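Local structure of small nuclear ribonucleoprotein homolog (Pyrobaculum aerophilum, 1M5Q) at residues Asp99-Ser104 and Glu116-Leu121. The protein probably binds RNA, as an archaeal relative of the Sm proteins with an added C-terminal domain, and assembles into a 14-mer. Residues are numbered along the deposited sequence; the frame is centred on the assembly and turned at random.
Sequences DKVRVS and ERAKRL. With ACY (acetic acid), chain B.
Ala118 meets strand 101-104 with its single methyl, CB, which faces Val101 and Val103 together: Val101 CG1 lies 4.3 Å from it, and Val103 CG2 approaches equally near. Both valines turn toward the helix, two residues apart on the same face of the strand, and the nearest CA atoms, Val103 CA and Ala118 CA, are 8.0 Å apart, a spacing consistent with the small alanine. Ile97 also touches Ala118, while Phe74 and Met71 from helix 71-81 pack on Val103, so the apolar side is buried. This is the C-terminal alpha+beta domain that augments the Sm fold: an antiparallel four-stranded sheet with helices 71-81 and 113-127 packed against it. Arg102, between the two valines, serves the other face of the sheet. With CG anti to the backbone N (chi1 170°) and the chain extended to NE, its guanidinium presents an edge to an acetic acid molecule, probably from the crystallisation liquor. Arg102 NE to acid OXT is 2.8 Å and nearly straight (169°); NH2 pairs with acid O, and also bonds Ile81 O of a second subunit. A leucine here would probably leave that carbonyl without this donor and cost the acid, also bound by Thr92 OG1, two bonds. On the partly exposed side of the helix, which faces a third subunit instead of strand 101-104, Arg120 NH1 bonds Glu116 OE1 at 2.6 Å on the carboxylate's anti side, and Glu116 O at 3.0 Å from above the carbonyl plane. Arg120 N reaches that same oxygen from the opposite face. Lys119 NZ adds a long ion pair to Glu116 OE2, 3.6 Å, and Arg120 NH2 bridges to Glu109 of the third subunit.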
ATOM      1  N   ASP H  99      10.929 -41.626  36.088  1.00 37.13           N
ATOM      2  CA  ASP H  99      10.174 -42.092  34.941  1.00 40.13           C
ATOM      3  C   ASP H  99       8.955 -41.265  34.571  1.00 39.34           C
ATOM      4  O   ASP H  99       8.130 -41.694  33.759  1.00 40.30           O
ATOM      5  CB  ASP H  99       9.801 -43.572  35.133  1.00 45.12           C
ATOM      6  CG  ASP H  99       8.631 -43.775  36.077  1.00 49.52           C
ATOM      7  OD1 ASP H  99       8.550 -43.050  37.100  1.00 50.89           O
ATOM      8  OD2 ASP H  99       7.794 -44.679  35.788  1.00 53.92           O
ATOM      9  N   LYS H 100       8.832 -40.080  35.157  1.00 38.48           N
ATOM     10  CA  LYS H 100       7.722 -39.200  34.810  1.00 36.91           C
ATOM     11  C   LYS H 100       8.147 -37.749  34.535  1.00 34.92           C
ATOM     12  O   LYS H 100       7.295 -36.887  34.423  1.00 33.79           O
ATOM     13  CB  LYS H 100       6.667 -39.209  35.909  1.00 40.91           C
ATOM     14  CG  LYS H 100       6.050 -40.573  36.150  1.00 44.37           C
ATOM     15  CD  LYS H 100       4.808 -40.461  37.023  1.00 47.84           C
ATOM     16  CE  LYS H 100       3.588 -39.968  36.231  1.00 49.13           C
ATOM     17  NZ  LYS H 100       3.021 -40.994  35.284  1.00 50.37           N
ATOM     18  N   VAL H 101       9.444 -37.462  34.440  1.00 30.38           N
ATOM     19  CA  VAL H 101       9.867 -36.092  34.165  1.00 28.05           C
ATOM     20  C   VAL H 101      10.822 -36.148  32.964  1.00 27.55           C
ATOM     21  O   VAL H 101      11.690 -37.011  32.879  1.00 26.85           O
ATOM     22  CB  VAL H 101      10.530 -35.415  35.424  1.00 27.86           C
ATOM     23  CG1 VAL H 101      11.136 -34.018  35.058  1.00 27.85           C
ATOM     24  CG2 VAL H 101       9.485 -35.213  36.480  1.00 23.02           C
ATOM     25  N   ARG H 102      10.615 -35.243  32.018  1.00 25.61           N
ATOM     26  CA  ARG H 102      11.393 -35.218  30.777  1.00 25.94           C
ATOM     27  C   ARG H 102      11.724 -33.772  30.501  1.00 23.96           C
ATOM     28  O   ARG H 102      10.888 -32.930  30.648  1.00 24.37           O
ATOM     29  CB  ARG H 102      10.530 -35.817  29.648  1.00 28.23           C
ATOM     30  CG  ARG H 102      11.084 -35.653  28.242  1.00 28.49           C
ATOM     31  CD  ARG H 102      10.122 -36.315  27.239  1.00 29.21           C
ATOM     32  NE  ARG H 102      10.726 -36.334  25.918  1.00 28.22           N
ATOM     33  CZ  ARG H 102      10.722 -35.298  25.074  1.00 30.13           C
ATOM     34  NH1 ARG H 102      10.132 -34.136  25.405  1.00 27.85           N
ATOM     35  NH2 ARG H 102      11.309 -35.427  23.879  1.00 29.85           N
ATOM     36  N   VAL H 103      12.955 -33.491  30.133  1.00 24.25           N
ATOM     37  CA  VAL H 103      13.406 -32.130  29.872  1.00 23.92           C
ATOM     38  C   VAL H 103      14.102 -32.040  28.486  1.00 24.07           C
ATOM     39  O   VAL H 103      15.047 -32.772  28.222  1.00 22.34           O
ATOM     40  CB  VAL H 103      14.481 -31.648  30.926  1.00 22.91           C
ATOM     41  CG1 VAL H 103      14.687 -30.167  30.748  1.00 21.05           C
ATOM     42  CG2 VAL H 103      14.054 -31.974  32.402  1.00 21.35           C
ATOM     43  N   SER H 104      13.631 -31.128  27.642  1.00 22.62           N
ATOM     44  CA  SER H 104      14.172 -30.901  26.309  1.00 23.37           C
ATOM     45  C   SER H 104      14.794 -29.508  26.400  1.00 24.15           C
ATOM     46  O   SER H 104      14.659 -28.854  27.447  1.00 23.47           O
ATOM     47  CB  SER H 104      13.039 -30.895  25.273  1.00 19.76           C
ATOM     48  OG  SER H 104      12.265 -29.697  25.413  1.00 19.81           O
ATOM     49  N   GLU H 116       8.896 -29.797  39.351  1.00 27.08           N
ATOM     50  CA  GLU H 116       9.031 -28.417  39.850  1.00 27.26           C
ATOM     51  C   GLU H 116      10.509 -28.105  40.088  1.00 27.45           C
ATOM     52  O   GLU H 116      10.993 -27.028  39.727  1.00 28.63           O
ATOM     53  CB  GLU H 116       8.268 -28.203  41.156  1.00 27.59           C
ATOM     54  CG  GLU H 116       6.752 -28.068  41.000  1.00 31.35           C
ATOM     55  CD  GLU H 116       6.354 -27.220  39.800  1.00 34.55           C
ATOM     56  OE1 GLU H 116       6.828 -26.057  39.685  1.00 34.42           O
ATOM     57  OE2 GLU H 116       5.572 -27.727  38.952  1.00 35.57           O
ATOM     58  N   ARG H 117      11.246 -29.048  40.681  1.00 27.92           N
ATOM     59  CA  ARG H 117      12.676 -28.807  40.917  1.00 27.62           C
ATOM     60  C   ARG H 117      13.491 -28.692  39.603  1.00 27.43           C
ATOM     61  O   ARG H 117      14.402 -27.857  39.487  1.00 27.95           O
ATOM     62  CB  ARG H 117      13.271 -29.916  41.793  1.00 28.50           C
ATOM     63  CG  ARG H 117      14.762 -29.727  42.103  1.00 27.34           C
ATOM     64  CD  ARG H 117      14.947 -28.389  42.819  1.00 30.38           C
ATOM     65  NE  ARG H 117      16.207 -28.349  43.520  1.00 32.28           N
ATOM     66  CZ  ARG H 117      17.297 -27.752  43.060  1.00 40.56           C
ATOM     67  NH1 ARG H 117      17.281 -27.127  41.872  1.00 41.30           N
ATOM     68  NH2 ARG H 117      18.407 -27.762  43.801  1.00 42.74           N
ATOM     69  N   ALA H 118      13.172 -29.527  38.626  1.00 26.53           N
ATOM     70  CA  ALA H 118      13.888 -29.499  37.360  1.00 26.98           C
ATOM     71  C   ALA H 118      13.615 -28.134  36.683  1.00 26.30           C
ATOM     72  O   ALA H 118      14.501 -27.545  36.066  1.00 28.06           O
ATOM     73  CB  ALA H 118      13.429 -30.703  36.451  1.00 25.90           C
ATOM     74  N   LYS H 119      12.408 -27.615  36.838  1.00 27.13           N
ATOM     75  CA  LYS H 119      12.066 -26.309  36.261  1.00 27.41           C
ATOM     76  C   LYS H 119      12.948 -25.233  36.883  1.00 26.91           C
ATOM     77  O   LYS H 119      13.450 -24.346  36.189  1.00 26.04           O
ATOM     78  CB  LYS H 119      10.587 -26.004  36.493  1.00 30.21           C
ATOM     79  CG  LYS H 119       9.655 -26.682  35.480  1.00 29.84           C
ATOM     80  CD  LYS H 119       8.220 -26.417  35.823  1.00 31.67           C
ATOM     81  CE  LYS H 119       7.287 -27.164  34.883  1.00 34.14           C
ATOM     82  NZ  LYS H 119       5.884 -27.076  35.395  1.00 35.41           N
ATOM     83  N   ARG H 120      13.185 -25.316  38.189  1.00 27.56           N
ATOM     84  CA  ARG H 120      14.066 -24.329  38.814  1.00 26.42           C
ATOM     85  C   ARG H 120      15.505 -24.503  38.346  1.00 25.56           C
ATOM     86  O   ARG H 120      16.210 -23.510  38.178  1.00 24.38           O
ATOM     87  CB  ARG H 120      14.022 -24.391  40.340  1.00 29.10           C
ATOM     88  CG  ARG H 120      12.946 -23.565  40.958  1.00 33.43           C
ATOM     89  CD  ARG H 120      11.644 -24.274  40.901  1.00 38.41           C
ATOM     90  NE  ARG H 120      10.572 -23.676  41.714  1.00 38.37           N
ATOM     91  CZ  ARG H 120       9.303 -24.045  41.575  1.00 38.39           C
ATOM     92  NH1 ARG H 120       9.019 -24.982  40.662  1.00 37.60           N
ATOM     93  NH2 ARG H 120       8.336 -23.502  42.318  1.00 34.91           N
ATOM     94  N   LEU H 121      15.967 -25.728  38.107  1.00 24.97           N
ATOM     95  CA  LEU H 121      17.372 -25.875  37.628  1.00 24.27           C
ATOM     96  C   LEU H 121      17.482 -25.268  36.211  1.00 24.56           C
ATOM     97  O   LEU H 121      18.455 -24.606  35.866  1.00 23.46           O
ATOM     98  CB  LEU H 121      17.754 -27.328  37.502  1.00 25.42           C
ATOM     99  CG  LEU H 121      19.153 -27.847  37.837  1.00 30.70           C
ATOM    100  CD1 LEU H 121      19.459 -29.008  36.885  1.00 29.26           C
ATOM    101  CD2 LEU H 121      20.216 -26.781  37.802  1.00 28.90           C
TER
HETATM  102  C   ACY B5012      12.849 -38.501  24.544  1.00 28.67           C
HETATM  103  O   ACY B5012      13.097 -37.582  23.623  1.00 28.11           O
HETATM  104  OXT ACY B5012      11.681 -38.835  25.055  1.00 29.99           O
HETATM  105  CH3 ACY B5012      14.091 -39.206  25.007  1.00 27.44           C